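Local coordinates for protein Methylcobalamin\: coenzyme M methyltransferase (Methanosarcina mazei, PDB 4AY7) that catalyses the zinc-dependent transfer of a methyl group from a methylated corrinoid carrier to coenzyme M, a step of methanogenesis, at residues A21-E26 and I318-P323; G40-M45 and G98-Q103; A50-A55 and A63-A68; G156-A161 and K168-W173; I209-A214 and S230-F235. All blocks are in the same frame, centred on the assembly; numbering follows the deposited sequence.

Contact 1 (A21-E26 and I318-P323); sequences AALKGE and IDVLAP. With MG (magnesium ion), chain D.
Ala-22 and Leu-23, in the last turn of helix 15-24, meet Val-320 at the start of strand 320-323, the final parallel strand of the TIM barrel. The contact is a useful example of one interface with two unlike halves. Its tight half is almost all apolar and centres on one methyl: Val-320 CG2 lies 3.7 Å from Leu-23 CD2 and 4.0 Å from Ala-22 CB. Ala-22 CB also rests 3.7 Å from Asp-319 O. Leu-23 starts off pointing away, but its branch end swings back to the strand, and beyond Val-320 it packs on Val-242, Val-244 and Val-289. Three barrel strands are thus touched near where they begin, consistent with a helix end covering the N-terminal mouth of the barrel.

The other half is wet. Here the helix stops in a Schellman motif, with Gly-25 at positive phi and Glu-26 N bonded to Ala-21 O at 2.9 Å. No hydrogen bond crosses directly between the segments. Instead a water lies between Ala-22 O and Asp-319 OD1, its bond to the carboxylate weak. The two carboxylate oxygens divide their work, since OD2 takes a salt bridge from Lys-279 and a hydrogen bond from the backbone N of Leu-288, while OD1 turns to a hydrated metal. The magnesium ion sits 2.2 Å from Asp-319 OD1 and carries two further waters, the nearer at 2.0 Å.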
# COMPACT_ATOMS: atom_id res chain seq x y z
N ALA A 21 -1.47 -7.35 -16.05
CA ALA A 21 -1.09 -8.74 -16.49
C ALA A 21 -0.14 -9.38 -15.48
O ALA A 21 -0.37 -10.54 -14.98
CB ALA A 21 -0.50 -8.72 -17.90
N ALA A 22 0.87 -8.64 -15.09
CA ALA A 22 1.81 -9.15 -14.08
C ALA A 22 1.22 -9.58 -12.78
O ALA A 22 1.58 -10.62 -12.23
CB ALA A 22 2.96 -8.16 -13.86
N LEU A 23 0.34 -8.71 -12.24
CA LEU A 23 -0.30 -8.97 -10.98
C LEU A 23 -1.26 -10.14 -11.11
O LEU A 23 -1.38 -10.95 -10.20
CB LEU A 23 -1.00 -7.69 -10.42
CG LEU A 23 -0.08 -6.57 -9.96
CD1 LEU A 23 -0.81 -5.22 -9.71
CD2 LEU A 23 0.74 -7.10 -8.75
N LYS A 24 -1.95 -10.26 -12.22
CA LYS A 24 -2.84 -11.38 -12.39
C LYS A 24 -2.12 -12.70 -12.71
O LYS A 24 -2.74 -13.77 -12.64
CB LYS A 24 -3.81 -11.08 -13.48
CG LYS A 24 -4.82 -10.00 -13.13
CD LYS A 24 -5.86 -10.04 -14.24
CE LYS A 24 -6.65 -8.76 -14.36
NZ LYS A 24 -7.37 -8.80 -15.67
N GLY A 25 -0.84 -12.65 -13.04
CA GLY A 25 -0.11 -13.89 -13.40
C GLY A 25 -0.25 -14.29 -14.84
O GLY A 25 0.03 -15.44 -15.23
N GLU A 26 -0.66 -13.36 -15.67
CA GLU A 26 -0.68 -13.58 -17.11
C GLU A 26 0.68 -13.32 -17.71
O GLU A 26 1.52 -12.60 -17.12
CB GLU A 26 -1.70 -12.62 -17.68
CG GLU A 26 -3.09 -12.92 -17.17
CD GLU A 26 -4.07 -11.84 -17.53
OE1 GLU A 26 -3.58 -10.73 -17.81
OE2 GLU A 26 -5.30 -12.07 -17.53
N ILE A 318 10.35 -12.58 -8.77
CA ILE A 318 9.43 -11.51 -8.41
C ILE A 318 8.57 -11.14 -9.60
O ILE A 318 9.03 -11.17 -10.74
CB ILE A 318 10.22 -10.29 -7.89
CG1 ILE A 318 9.38 -9.55 -6.88
CG2 ILE A 318 10.71 -9.34 -9.02
CD1 ILE A 318 9.31 -10.23 -5.50
N ASP A 319 7.30 -10.86 -9.34
CA ASP A 319 6.36 -10.56 -10.38
C ASP A 319 6.31 -9.11 -10.77
O ASP A 319 6.02 -8.76 -11.92
CB ASP A 319 5.01 -11.11 -10.00
CG ASP A 319 5.07 -12.61 -9.77
OD1 ASP A 319 5.30 -13.30 -10.77
OD2 ASP A 319 5.00 -13.10 -8.63
N VAL A 320 6.48 -8.26 -9.78
CA VAL A 320 6.54 -6.81 -9.92
C VAL A 320 7.70 -6.32 -9.04
O VAL A 320 7.71 -6.56 -7.82
CB VAL A 320 5.26 -6.09 -9.46
CG1 VAL A 320 5.51 -4.57 -9.41
CG2 VAL A 320 4.04 -6.45 -10.38
N LEU A 321 8.70 -5.74 -9.68
CA LEU A 321 9.91 -5.29 -8.93
C LEU A 321 9.56 -3.98 -8.25
O LEU A 321 9.06 -3.02 -8.90
CB LEU A 321 11.08 -5.10 -9.83
CG LEU A 321 12.40 -4.56 -9.27
CD1 LEU A 321 12.87 -5.54 -8.21
CD2 LEU A 321 13.49 -4.23 -10.29
N ALA A 322 9.81 -3.93 -6.94
CA ALA A 322 9.36 -2.76 -6.14
C ALA A 322 10.10 -2.69 -4.81
O ALA A 322 10.66 -3.68 -4.38
CB ALA A 322 7.84 -2.83 -5.89
N PRO A 323 10.03 -1.50 -4.11
CA PRO A 323 10.52 -1.41 -2.74
C PRO A 323 9.76 -2.41 -1.85
O PRO A 323 8.56 -2.65 -2.05
CB PRO A 323 10.20 0.04 -2.36
CG PRO A 323 10.16 0.76 -3.69
CD PRO A 323 9.53 -0.21 -4.61
MG MG D . 5.80 -14.78 -12.30
O HOH W 1 3.55 -11.89 -13.21
O HOH W 2 5.93 -13.47 -13.84
O HOH W 3 7.79 -15.27 -11.92

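Contact 2 (G40-M45 and G98-Q103); sequences GIVELM and GTKNRQ
The beta hairpin formed by strands 94-96 and 105-108 turns through a loop from which Lys-100 reaches across to Val-42 and Met-45, in the first turns of helix 42-48. The loop shows how a short turn can present both a chain and a carbonyl to one helix. Its type I turn runs from Thr-99 to Arg-102 and is closed by backbone bonds in both directions between these two residues. An ST turn stiffens it further, Thr-99 OG1 accepting from Asn-101 N at 3.3 Å with a bent N-H...O angle of 139°.

Lys-100 leaves with CG anti to the backbone N (chi1 -153°) and stays extended, which carries its aliphatic rod across Val-42 at about a right angle. Val-42 CG1 touches Lys-100 CE at 3.7 Å. The ammonium beyond goes to Asp-46 in a salt bridge, one turn further along the same helix. Met-45, also extended, slides past Lys-100 in the opposite sense, its SD 3.9 Å from Lys-100 CG. Its terminal methyl CE ends 3.4 Å from Lys-100 O, a buried carbonyl that has no hydrogen-bond partner in the model. Asn-101 CB adds a looser touch on Val-42 CG2 at 4.2 Å. Gln-103, a coenzyme M-binding residue, comes right after the turn, and the side chain of Gln-38, another such residue, is about 7 Å from that of Met-45: a hairpin and a helix start flanking the substrate site.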
# COMPACT_ATOMS: atom_id res chain seq x y z
N GLY A 40 6.51 9.32 -1.85
CA GLY A 40 6.92 10.71 -1.55
C GLY A 40 8.33 10.79 -0.98
O GLY A 40 8.61 10.15 0.04
N ILE A 41 9.21 11.58 -1.63
CA ILE A 41 10.62 11.71 -1.20
C ILE A 41 10.96 13.18 -1.14
O ILE A 41 10.48 13.96 -1.98
CB ILE A 41 11.60 10.84 -2.02
CG1 ILE A 41 11.71 11.32 -3.47
CG2 ILE A 41 11.15 9.38 -2.04
CD1 ILE A 41 12.79 10.64 -4.30
N VAL A 42 11.70 13.55 -0.11
CA VAL A 42 12.03 14.94 0.16
C VAL A 42 12.72 15.59 -1.03
O VAL A 42 12.47 16.74 -1.28
CB VAL A 42 12.87 15.09 1.45
CG1 VAL A 42 13.29 16.55 1.70
CG2 VAL A 42 12.10 14.53 2.65
N GLU A 43 13.61 14.88 -1.72
CA GLU A 43 14.32 15.44 -2.90
C GLU A 43 13.29 15.98 -3.91
O GLU A 43 13.46 17.09 -4.45
CB GLU A 43 15.27 14.44 -3.55
CG GLU A 43 15.95 14.98 -4.84
CD GLU A 43 17.15 14.15 -5.37
OE1 GLU A 43 17.59 13.12 -4.76
OE2 GLU A 43 17.69 14.59 -6.43
N LEU A 44 12.22 15.24 -4.13
CA LEU A 44 11.20 15.59 -5.13
C LEU A 44 10.25 16.66 -4.54
O LEU A 44 9.86 17.62 -5.24
CB LEU A 44 10.45 14.36 -5.66
CG LEU A 44 11.35 13.50 -6.56
CD1 LEU A 44 10.58 12.33 -7.12
CD2 LEU A 44 12.04 14.35 -7.67
N MET A 45 9.98 16.57 -3.23
CA MET A 45 9.19 17.64 -2.57
C MET A 45 9.87 18.97 -2.85
O MET A 45 9.20 19.90 -3.22
CB MET A 45 9.09 17.48 -1.06
CG MET A 45 8.31 16.25 -0.63
SD MET A 45 8.47 16.14 1.15
CE MET A 45 8.09 14.39 1.48
N GLY A 98 1.98 15.78 10.91
CA GLY A 98 3.42 15.51 10.74
C GLY A 98 4.13 16.64 10.03
O GLY A 98 3.72 17.78 10.08
N THR A 99 5.27 16.32 9.45
CA THR A 99 6.22 17.31 8.94
C THR A 99 6.76 16.82 7.62
O THR A 99 6.42 15.72 7.08
CB THR A 99 7.47 17.39 9.85
OG1 THR A 99 8.15 16.12 9.79
CG2 THR A 99 7.10 17.74 11.29
N LYS A 100 7.66 17.65 7.08
CA LYS A 100 8.27 17.33 5.85
C LYS A 100 8.82 15.89 5.78
O LYS A 100 8.78 15.26 4.72
CB LYS A 100 9.36 18.35 5.50
CG LYS A 100 9.58 18.47 4.01
CD LYS A 100 10.73 19.42 3.77
CE LYS A 100 11.06 19.47 2.32
NZ LYS A 100 12.16 20.46 2.15
N ASN A 101 9.33 15.31 6.86
CA ASN A 101 9.75 13.90 6.73
C ASN A 101 9.13 12.90 7.74
O ASN A 101 9.61 11.79 7.87
CB ASN A 101 11.27 13.82 6.71
CG ASN A 101 11.88 14.19 7.99
OD1 ASN A 101 11.57 15.25 8.55
ND2 ASN A 101 12.77 13.36 8.49
N ARG A 102 8.03 13.28 8.40
CA ARG A 102 7.40 12.48 9.42
C ARG A 102 5.94 12.37 8.92
O ARG A 102 5.30 13.40 8.80
CB ARG A 102 7.45 13.24 10.74
CG ARG A 102 7.38 12.45 12.03
CD ARG A 102 7.70 13.32 13.25
NE ARG A 102 6.50 14.12 13.52
CZ ARG A 102 6.45 15.32 14.10
NH1 ARG A 102 7.56 15.94 14.56
NH2 ARG A 102 5.26 15.91 14.20
N GLN A 103 5.51 11.16 8.60
CA GLN A 103 4.18 10.92 7.98
C GLN A 103 3.08 11.27 9.00
O GLN A 103 3.32 11.19 10.16
CB GLN A 103 3.99 9.44 7.57
CG GLN A 103 4.71 9.14 6.34
CD GLN A 103 4.56 7.70 5.89
OE1 GLN A 103 5.02 6.77 6.58
NE2 GLN A 103 3.92 7.52 4.73

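Contact 3 (A50-A55 and A63-A68); sequences APWPEA and AKLALA
Ala-55 N gives its hydrogen to Pro-51 O at 2.8 Å, a bond that folds 50-55 back on itself and brings Ala-50, Trp-52 and Ala-55 round one side chain, Leu-65 of helix 59-71. The fold-back includes a cis peptide bond between Trp-52 and Pro-53. Leu-65 has its CG trans to N (chi1 -178°), which sends its branch off the helix and into this curve.

Most of the touching is done by one methyl. Leu-65 CD2 lies 3.6 Å from Ala-50 O, which is buried here without a polar mate in the model, and 4.0 Å from Ala-55 CB. It also approaches the indole obliquely, 3.9 Å from Trp-52 NE1, the two side chains crossing at about a right angle. Nearer the backbone, Ala-50 CB meets Leu-65 CB at 3.9 Å. The example illustrates, inside a TIM-barrel enzyme, a leucine packed behind a tryptophan that lies beside the coenzyme M-binding residues: the side chain of Trp-52 is about 3 Å from that of Gln-38 and about 4 Å from that of Gln-103.

With an alanine at Leu-65 the CD2 methyl is gone, which would probably open a gap between Ala-50 O and Ala-55 CB and deprive the indole of support on that flank. Ala-55 CB itself lies in the indole plane at its edge, while the rings of His-56 and Tyr-82 also meet Trp-52.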
# COMPACT_ATOMS: atom_id res chain seq x y z
N ALA A 50 6.29 20.63 -3.59
CA ALA A 50 5.08 19.96 -3.03
C ALA A 50 5.49 19.26 -1.75
O ALA A 50 5.48 18.00 -1.70
CB ALA A 50 4.52 18.95 -4.02
N PRO A 51 5.86 20.04 -0.71
CA PRO A 51 6.24 19.39 0.55
C PRO A 51 5.04 18.77 1.30
O PRO A 51 3.92 19.24 1.18
CB PRO A 51 6.80 20.53 1.36
CG PRO A 51 5.98 21.71 0.93
CD PRO A 51 5.85 21.50 -0.57
N TRP A 52 5.33 17.78 2.13
CA TRP A 52 4.46 17.44 3.25
C TRP A 52 4.61 18.56 4.24
O TRP A 52 5.70 19.16 4.39
CB TRP A 52 4.92 16.17 3.94
CG TRP A 52 4.91 14.88 3.12
CD1 TRP A 52 4.40 14.68 1.83
CD2 TRP A 52 5.41 13.59 3.55
NE1 TRP A 52 4.54 13.37 1.46
CE2 TRP A 52 5.17 12.66 2.44
CE3 TRP A 52 6.06 13.12 4.69
CZ2 TRP A 52 5.56 11.37 2.48
CZ3 TRP A 52 6.46 11.78 4.71
CH2 TRP A 52 6.16 10.91 3.66
N PRO A 53 3.54 18.85 5.00
CA PRO A 53 2.23 18.25 5.00
C PRO A 53 1.25 18.74 3.95
O PRO A 53 0.22 18.11 3.76
CB PRO A 53 1.67 18.61 6.38
CG PRO A 53 2.37 19.83 6.75
CD PRO A 53 3.76 19.68 6.20
N GLU A 54 1.55 19.84 3.28
CA GLU A 54 0.64 20.39 2.31
C GLU A 54 0.28 19.50 1.20
O GLU A 54 -0.86 19.59 0.70
CB GLU A 54 1.21 21.67 1.68
CG GLU A 54 1.33 22.83 2.68
CD GLU A 54 2.79 23.00 3.16
OE1 GLU A 54 3.46 21.96 3.55
OE2 GLU A 54 3.28 24.17 3.11
N ALA A 55 1.22 18.65 0.76
CA ALA A 55 0.94 17.59 -0.22
C ALA A 55 -0.09 16.55 0.29
O ALA A 55 -0.51 15.71 -0.52
CB ALA A 55 2.20 16.86 -0.70
N ALA A 63 -1.04 15.55 -6.43
CA ALA A 63 -0.85 15.13 -7.80
C ALA A 63 0.61 15.40 -8.25
O ALA A 63 1.31 14.52 -8.77
CB ALA A 63 -1.83 15.83 -8.70
N LYS A 64 1.07 16.61 -7.95
CA LYS A 64 2.34 17.12 -8.44
C LYS A 64 3.48 16.29 -7.88
O LYS A 64 4.34 15.84 -8.67
CB LYS A 64 2.42 18.65 -8.18
CG LYS A 64 3.48 19.38 -8.94
CD LYS A 64 3.60 20.81 -8.45
CE LYS A 64 4.65 21.60 -9.27
NZ LYS A 64 4.92 22.97 -8.66
N LEU A 65 3.45 15.94 -6.60
CA LEU A 65 4.49 15.11 -6.03
C LEU A 65 4.45 13.65 -6.52
O LEU A 65 5.56 12.98 -6.66
CB LEU A 65 4.40 15.10 -4.56
CG LEU A 65 5.42 14.35 -3.75
CD1 LEU A 65 6.86 14.89 -3.99
CD2 LEU A 65 4.96 14.47 -2.31
N ALA A 66 3.22 13.13 -6.74
CA ALA A 66 3.09 11.72 -7.24
C ALA A 66 3.67 11.55 -8.63
O ALA A 66 4.38 10.55 -8.97
CB ALA A 66 1.62 11.32 -7.30
N LEU A 67 3.34 12.53 -9.45
CA LEU A 67 3.75 12.48 -10.82
C LEU A 67 5.26 12.61 -10.88
O LEU A 67 5.88 12.06 -11.79
CB LEU A 67 3.11 13.59 -11.65
CG LEU A 67 1.65 13.37 -12.05
CD1 LEU A 67 1.47 12.63 -13.39
CD2 LEU A 67 0.99 12.53 -10.99
N ALA A 68 5.84 13.33 -9.92
CA ALA A 68 7.26 13.62 -9.92
C ALA A 68 8.05 12.35 -9.72
O ALA A 68 9.11 12.21 -10.37
CB ALA A 68 7.62 14.71 -8.88

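Contact 4 (G156-A161 and K168-W173); sequences GPVTVA and KSFMKW
Phe-170 pushes its ring from helix 167-176 against helix 157-165, overlapping Ala-161 and Val-158, which stand one turn apart on the same side of that helix. A chi1 of -171° turns the ring away from its own backbone N and carries it off its helix toward the other. The outer part of the ring does the touching. CE1 lies 3.7 Å from Ala-161 CB, and CZ, the far corner, is 4.0 Å from Val-158 CG1. Both methyls come at the ring obliquely, and the valine side chain crosses that of Phe-170 at about a right angle. Ala-161 and Phe-170 are the closest CA pair of the two segments, 7.7 Å apart, consistent with the small alanine side chain. Nearer the ring's root, Phe-170 CD1 comes within 4.1 Å of Ala-161 C.

Ser-162 and Val-165 also touch the ring. With Val-158 and Ala-161 they make the spacing i, i+3, i+4, i+7, the hole of a knobs-into-holes contact with Phe-170 as the knob; Met-219 adds a further touch from a loop.

Both helices are held regular by their own backbone bonds. Gly-156, the N-cap residue, offers its O to Val-160 N at 2.9 Å, and Ser-169 O takes Trp-173 N at 2.8 Å. No polar bond crosses the interface, whose three touching residues are all buried. What results is a pair of consecutive helices packed on each other, inserted after strand 150-155 of the TIM barrel and ahead of the long helix 178-202.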
# COMPACT_ATOMS: atom_id res chain seq x y z
N GLY A 156 -5.47 -0.75 5.45
CA GLY A 156 -6.33 -1.91 5.24
C GLY A 156 -7.29 -2.08 6.42
O GLY A 156 -7.14 -1.39 7.47
N PRO A 157 -8.24 -3.00 6.31
CA PRO A 157 -9.29 -3.03 7.31
C PRO A 157 -8.84 -3.39 8.70
O PRO A 157 -9.44 -2.91 9.68
CB PRO A 157 -10.29 -4.04 6.78
CG PRO A 157 -9.66 -4.74 5.64
CD PRO A 157 -8.49 -3.92 5.17
N VAL A 158 -7.77 -4.15 8.85
CA VAL A 158 -7.35 -4.48 10.20
C VAL A 158 -6.85 -3.19 10.88
O VAL A 158 -7.19 -2.86 12.01
CB VAL A 158 -6.32 -5.59 10.23
CG1 VAL A 158 -5.89 -5.95 11.65
CG2 VAL A 158 -6.89 -6.81 9.49
N THR A 159 -6.00 -2.45 10.17
CA THR A 159 -5.45 -1.21 10.70
C THR A 159 -6.54 -0.16 10.92
O THR A 159 -6.49 0.56 11.92
CB THR A 159 -4.32 -0.79 9.75
OG1 THR A 159 -3.31 -1.81 9.83
CG2 THR A 159 -3.67 0.59 10.12
N VAL A 160 -7.56 -0.11 10.04
CA VAL A 160 -8.68 0.80 10.21
C VAL A 160 -9.46 0.44 11.47
O VAL A 160 -9.78 1.33 12.24
CB VAL A 160 -9.68 0.78 9.01
CG1 VAL A 160 -10.95 1.51 9.37
CG2 VAL A 160 -9.01 1.34 7.76
N ALA A 161 -9.69 -0.85 11.72
CA ALA A 161 -10.43 -1.24 12.90
C ALA A 161 -9.65 -0.84 14.15
O ALA A 161 -10.21 -0.32 15.11
CB ALA A 161 -10.66 -2.74 12.93
N LYS A 168 -4.51 -0.58 21.67
CA LYS A 168 -4.60 -1.19 23.00
C LYS A 168 -5.97 -1.89 23.27
O LYS A 168 -6.02 -2.99 23.83
CB LYS A 168 -4.33 -0.12 24.01
CG LYS A 168 -4.23 -0.62 25.42
CD LYS A 168 -4.20 0.57 26.37
CE LYS A 168 -4.76 0.20 27.74
NZ LYS A 168 -3.75 -0.59 28.50
N SER A 169 -7.07 -1.25 22.88
CA SER A 169 -8.39 -1.85 23.01
C SER A 169 -8.51 -3.01 22.03
O SER A 169 -9.05 -4.06 22.32
CB SER A 169 -9.49 -0.85 22.73
OG SER A 169 -9.37 0.24 23.63
N PHE A 170 -8.01 -2.82 20.84
CA PHE A 170 -8.08 -3.87 19.79
C PHE A 170 -7.40 -5.16 20.25
O PHE A 170 -8.00 -6.24 20.20
CB PHE A 170 -7.50 -3.31 18.49
CG PHE A 170 -7.68 -4.17 17.30
CD1 PHE A 170 -8.85 -4.09 16.54
CD2 PHE A 170 -6.70 -5.01 16.89
CE1 PHE A 170 -9.02 -4.85 15.44
CE2 PHE A 170 -6.88 -5.81 15.78
CZ PHE A 170 -8.03 -5.70 15.03
N MET A 171 -6.20 -5.06 20.81
CA MET A 171 -5.50 -6.24 21.30
C MET A 171 -6.24 -6.88 22.48
O MET A 171 -6.45 -8.10 22.50
CB MET A 171 -4.06 -5.90 21.66
CG MET A 171 -3.17 -5.75 20.42
SD MET A 171 -1.41 -5.38 20.74
CE MET A 171 -1.03 -6.51 22.12
N LYS A 172 -6.69 -6.07 23.42
CA LYS A 172 -7.39 -6.56 24.60
C LYS A 172 -8.69 -7.24 24.22
O LYS A 172 -9.01 -8.29 24.74
CB LYS A 172 -7.63 -5.39 25.58
CG LYS A 172 -8.16 -5.71 26.97
CD LYS A 172 -8.19 -4.42 27.85
CE LYS A 172 -8.18 -4.64 29.38
NZ LYS A 172 -9.46 -4.36 30.16
N TRP A 173 -9.44 -6.67 23.28
CA TRP A 173 -10.69 -7.29 22.83
C TRP A 173 -10.50 -8.57 22.05
O TRP A 173 -11.39 -9.44 22.04
CB TRP A 173 -11.48 -6.32 22.00
CG TRP A 173 -11.84 -5.08 22.77
CD1 TRP A 173 -11.65 -4.81 24.12
CD2 TRP A 173 -12.46 -3.90 22.24
NE1 TRP A 173 -12.08 -3.55 24.41
CE2 TRP A 173 -12.59 -2.96 23.33
CE3 TRP A 173 -12.91 -3.54 21.00
CZ2 TRP A 173 -13.14 -1.73 23.17
CZ3 TRP A 173 -13.45 -2.29 20.84
CH2 TRP A 173 -13.59 -1.41 21.90

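Contact 5 (I209-A214 and S230-F235); sequences IADPVA and SRLQKF
Leu-232 is the first residue of 230-235 to touch 209-214; Arg-231 before it turns to salt bridges with Glu-182 and Asp-186. Leu-232 holds CG anti to its carbonyl carbon (chi1 -68°) and brings CD2 to two neighbours of opposite character, Ile-209 CD1 at 3.9 Å and Asp-211 OD2 at 3.6 Å. Both side chains meet the leucine at a slant. One turn on, Phe-235 comes down beside Ile-209, the two side chains sliding past each other in opposite directions.

Here the packing is tight. Ile-209 CG2 reaches Phe-235 CZ at 3.4 Å and CE1 at 3.6 Å, whereas its CD1 methyl sits over one face of the ring, 4.1 Å above the plane and offset toward the rim. In Ile-209 a chi1 of 72° puts CG1 between the backbone N and the carbonyl carbon, which turns CG2 to those two ring atoms and lets CD1 reach over the ring and to Leu-232. A glycine in place of Ile-209 would take away both branches and is likely to leave the Phe-235 ring without cover on that face and Leu-232 CD2 without its apolar mate.

The principle illustrated is the strand-helix packing of a beta-alpha-beta crossover: helix 221-238 lies against strand 206-210, with strand 242-246 next in the barrel. Asp-211 is hydrogen-bonded, OD1 with Thr-159 OG1 and OD2 with Val-158 N. With those oxygens satisfied by the neighbouring helix, the carboxylate meets Leu-232 by packing alone, and strand and helix are held together across the contact by apolar surfaces.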
# COMPACT_ATOMS: atom_id res chain seq x y z
N ILE A 209 -3.47 -2.14 -0.35
CA ILE A 209 -3.70 -1.83 1.02
C ILE A 209 -2.49 -2.18 1.85
O ILE A 209 -1.82 -3.18 1.62
CB ILE A 209 -4.96 -2.47 1.58
CG1 ILE A 209 -4.82 -3.97 1.76
CG2 ILE A 209 -6.19 -2.10 0.71
CD1 ILE A 209 -6.05 -4.65 2.35
N ALA A 210 -2.22 -1.36 2.83
CA ALA A 210 -1.14 -1.59 3.74
C ALA A 210 -1.77 -1.87 5.08
O ALA A 210 -2.49 -1.03 5.60
CB ALA A 210 -0.18 -0.41 3.77
N ASP A 211 -1.53 -3.03 5.65
CA ASP A 211 -2.19 -3.39 6.84
C ASP A 211 -1.24 -3.84 7.92
O ASP A 211 -1.23 -4.98 8.30
CB ASP A 211 -3.25 -4.48 6.52
CG ASP A 211 -4.57 -4.29 7.32
OD1 ASP A 211 -4.49 -3.64 8.39
OD2 ASP A 211 -5.66 -4.84 6.92
N PRO A 212 -0.45 -2.92 8.45
CA PRO A 212 0.56 -3.32 9.42
C PRO A 212 0.05 -3.99 10.70
O PRO A 212 0.77 -4.78 11.26
CB PRO A 212 1.27 -2.02 9.73
CG PRO A 212 0.26 -0.96 9.41
CD PRO A 212 -0.30 -1.51 8.12
N VAL A 213 -1.13 -3.63 11.20
CA VAL A 213 -1.69 -4.27 12.41
C VAL A 213 -1.88 -5.81 12.22
O VAL A 213 -1.88 -6.55 13.18
CB VAL A 213 -2.97 -3.49 12.91
CG1 VAL A 213 -3.57 -4.11 14.19
CG2 VAL A 213 -2.57 -2.04 13.27
N ALA A 214 -2.07 -6.26 11.00
CA ALA A 214 -2.26 -7.69 10.74
C ALA A 214 -0.94 -8.49 10.83
O ALA A 214 -0.95 -9.73 10.78
CB ALA A 214 -2.95 -7.86 9.38
N SER A 230 -10.80 -13.50 7.08
CA SER A 230 -12.14 -13.36 6.49
C SER A 230 -12.49 -11.96 6.06
O SER A 230 -13.15 -11.79 5.01
CB SER A 230 -13.27 -13.96 7.37
OG SER A 230 -13.34 -13.22 8.58
N ARG A 231 -12.01 -10.95 6.81
CA ARG A 231 -12.26 -9.61 6.39
C ARG A 231 -11.44 -9.22 5.21
O ARG A 231 -11.93 -8.54 4.30
CB ARG A 231 -12.11 -8.59 7.57
CG ARG A 231 -13.26 -8.60 8.58
CD ARG A 231 -13.17 -9.71 9.64
NE ARG A 231 -14.40 -9.79 10.42
CZ ARG A 231 -14.68 -10.67 11.36
NH1 ARG A 231 -13.84 -11.63 11.69
NH2 ARG A 231 -15.90 -10.65 11.91
N LEU A 232 -10.17 -9.60 5.21
CA LEU A 232 -9.30 -9.33 4.01
C LEU A 232 -9.85 -10.01 2.75
O LEU A 232 -9.93 -9.36 1.70
CB LEU A 232 -7.89 -9.80 4.31
CG LEU A 232 -7.18 -8.97 5.37
CD1 LEU A 232 -5.90 -9.64 5.92
CD2 LEU A 232 -6.83 -7.56 4.84
N GLN A 233 -10.32 -11.28 2.87
CA GLN A 233 -11.08 -11.96 1.80
C GLN A 233 -12.30 -11.17 1.33
O GLN A 233 -12.52 -11.05 0.12
CB GLN A 233 -11.54 -13.33 2.25
CG GLN A 233 -10.37 -14.29 2.28
CD GLN A 233 -10.69 -15.64 2.93
OE1 GLN A 233 -11.50 -15.74 3.84
NE2 GLN A 233 -10.00 -16.67 2.50
N LYS A 234 -13.04 -10.59 2.28
CA LYS A 234 -14.24 -9.84 1.90
C LYS A 234 -13.85 -8.58 1.17
O LYS A 234 -14.52 -8.17 0.19
CB LYS A 234 -15.07 -9.50 3.10
CG LYS A 234 -16.38 -8.83 2.77
CD LYS A 234 -17.07 -8.47 4.08
CE LYS A 234 -18.49 -7.94 3.87
NZ LYS A 234 -19.21 -8.85 2.93
N PHE A 235 -12.78 -7.91 1.65
CA PHE A 235 -12.30 -6.74 0.92
C PHE A 235 -11.93 -7.05 -0.53
O PHE A 235 -12.39 -6.36 -1.47
CB PHE A 235 -11.06 -6.19 1.64
CG PHE A 235 -10.48 -4.97 1.00
CD1 PHE A 235 -9.53 -5.08 0.04
CD2 PHE A 235 -10.91 -3.69 1.40
CE1 PHE A 235 -8.96 -3.96 -0.55
CE2 PHE A 235 -10.39 -2.56 0.80
CZ PHE A 235 -9.41 -2.70 -0.20

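How the contacts relate
From the N terminus, helix 15-24 opens contact 1, which closes only at the last barrel strand, 320-323, so every other contact is nested within its loop. Contact 2 opens next, at helix 42-48, and closes at the hairpin loop 98-103; contact 3, between 50-55 and 63-68, nests inside it. These two touch, Met-45 CE packing on Trp-52 CD2 at 3.5 Å, and together flank the coenzyme M site. Contacts 4 and 5 follow in series, the nearest ends of their segments only 7 and 16 residues apart, one joining consecutive helices and the other a strand to its crossover helix. They meet where the loop after strand 206-210 touches the start of helix 157-165. No pair crosses.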